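Local coordinates for trehalose monomycolate transport factor A (Mycolicibacterium smegmatis MC2 155, PDB 6T84), which is required for MmpL3-dependent transport of trehalose monomycolate to the cell wall, this chain being most of the N-terminal domain sufficient for function, at residues Glu69-Ile74 with Leu150-Val155. Sequence-based numbering, arbitrary orientation. Where two conformers were deposited one is given.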
# COMPACT_ATOMS: atom_id res chain seq x y z
N GLU A 69 -5.74 -4.34 14.78
CA GLU A 69 -6.82 -5.22 14.33
C GLU A 69 -7.40 -4.80 12.98
O GLU A 69 -8.57 -5.07 12.69
CB GLU A 69 -7.90 -5.34 15.40
CG GLU A 69 -7.36 -5.78 16.76
CD GLU A 69 -8.44 -5.81 17.83
OE1 GLU A 69 -9.57 -5.34 17.55
OE2 GLU A 69 -8.16 -6.29 18.95
N VAL A 70 -6.62 -4.14 12.14
CA VAL A 70 -7.11 -3.77 10.81
C VAL A 70 -6.13 -4.28 9.76
O VAL A 70 -6.49 -5.09 8.87
CB VAL A 70 -7.31 -2.26 10.65
CG1 VAL A 70 -7.61 -1.93 9.18
CG2 VAL A 70 -8.42 -1.74 11.55
N ALA A 71 -4.90 -3.80 9.84
CA ALA A 71 -3.95 -4.10 8.78
C ALA A 71 -2.54 -3.72 9.22
O ALA A 71 -2.36 -2.82 10.05
CB ALA A 71 -4.25 -3.27 7.52
N THR A 72 -1.56 -4.32 8.56
CA THR A 72 -0.20 -3.81 8.52
C THR A 72 -0.05 -3.12 7.16
O THR A 72 -0.42 -3.70 6.14
CB THR A 72 0.81 -4.96 8.64
OG1 THR A 72 0.71 -5.55 9.97
CG2 THR A 72 2.28 -4.52 8.39
N VAL A 73 0.41 -1.89 7.14
CA VAL A 73 0.51 -1.07 5.94
C VAL A 73 1.97 -0.78 5.65
O VAL A 73 2.75 -0.45 6.56
CB VAL A 73 -0.28 0.24 6.10
CG1 VAL A 73 -0.15 1.09 4.86
CG2 VAL A 73 -1.75 -0.09 6.38
N ILE A 74 2.34 -0.81 4.36
CA ILE A 74 3.64 -0.35 3.89
C ILE A 74 3.36 0.79 2.92
O ILE A 74 2.59 0.61 1.96
CB ILE A 74 4.39 -1.49 3.18
CG1 ILE A 74 4.62 -2.66 4.15
CG2 ILE A 74 5.71 -0.99 2.56
CD1 ILE A 74 5.20 -3.94 3.40
N LEU A 150 0.88 2.35 -1.56
CA LEU A 150 0.68 1.62 -0.31
C LEU A 150 0.16 0.21 -0.55
O LEU A 150 -0.57 -0.06 -1.53
CB LEU A 150 -0.35 2.36 0.57
CG LEU A 150 0.04 3.82 0.93
CD1 LEU A 150 -0.66 4.78 -0.06
CD2 LEU A 150 -0.33 4.15 2.34
N VAL A 151 0.53 -0.67 0.37
CA VAL A 151 0.01 -2.03 0.41
C VAL A 151 -0.48 -2.31 1.83
O VAL A 151 0.23 -2.04 2.81
CB VAL A 151 1.10 -3.06 0.02
CG1 VAL A 151 0.61 -4.52 0.32
CG2 VAL A 151 1.60 -2.83 -1.46
N ALA A 152 -1.69 -2.87 1.95
CA ALA A 152 -2.24 -3.29 3.23
C ALA A 152 -2.30 -4.81 3.25
O ALA A 152 -2.74 -5.44 2.27
CB ALA A 152 -3.63 -2.70 3.48
N MET A 153 -1.83 -5.40 4.34
CA MET A 153 -1.88 -6.84 4.55
C MET A 153 -2.41 -7.15 5.94
O MET A 153 -2.48 -6.27 6.81
CB MET A 153 -0.47 -7.45 4.38
CG MET A 153 0.57 -7.06 5.43
SD MET A 153 2.25 -7.67 5.10
CE MET A 153 2.76 -6.47 3.91
N PRO A 154 -2.77 -8.40 6.22
CA PRO A 154 -3.22 -8.74 7.58
C PRO A 154 -2.14 -8.45 8.64
O PRO A 154 -0.94 -8.58 8.39
CB PRO A 154 -3.54 -10.24 7.49
CG PRO A 154 -3.87 -10.42 6.03
CD PRO A 154 -2.90 -9.54 5.28
N VAL A 155 -2.59 -8.08 9.85
CA VAL A 155 -1.65 -7.79 10.93
C VAL A 155 -0.96 -9.04 11.40
O VAL A 155 0.09 -8.97 12.03
CB VAL A 155 -2.33 -7.08 12.12
CG1 VAL A 155 -1.33 -6.78 13.22
CG2 VAL A 155 -2.89 -5.80 11.69
O HOH W 1 -5.35 -8.13 10.13
O HOH W 2 2.22 -7.77 10.51
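Thr72 and Met153 form one antiparallel hydrogen-bonded pair, Ile74 and Val151 the next, and Val73 faces Ala152 between them as a non-hydrogen-bonded pair. Thr72 N reaches Met153 O at 2.8 Å, the donor tilted 20° from the carbonyl plane, while the return bond from Met153 N to Thr72 O is nearly straight at 170°. Beyond Met153, segment 150-155 leaves the pairing: Pro154 has no N-H to offer, and Val155 N turns to a water, at 2.8 Å. Val155 CG2 packs tightly on the Ala71 backbone, 3.2 Å from Ala71 C.

On the face of Thr72, Ile74, Val151 and Met153, the flexible methionine suits a place beside two branched residues. Its CG lies between backbone N and carbonyl carbon (chi1 67°), 3.8 Å from Thr72 CB; in this one of two conformers, the bend at chi3 lets CE meet Ile74 CD1 at 3.6 Å. Thr72 OG1 accepts a hydrogen bond from a second water 2.7 Å away that also donates to Val155 O; Asp66 is a further hydrogen-bond partner. On the other face the small Ala152 sets its CB 4.1 Å from Ala71 CB, beside Val73, and Val73 CG1 meets Leu150 CD2 at 4.0 Å.

In the large antiparallel sheet, strand 60-67 flanks 71-77, with Val70 and Ala71 opposite Ile67 in a classic beta bulge, and 141-144 flanks 148-153; helix 159-175 covers the Ile74 face through Trp162, Leu166 and Val169.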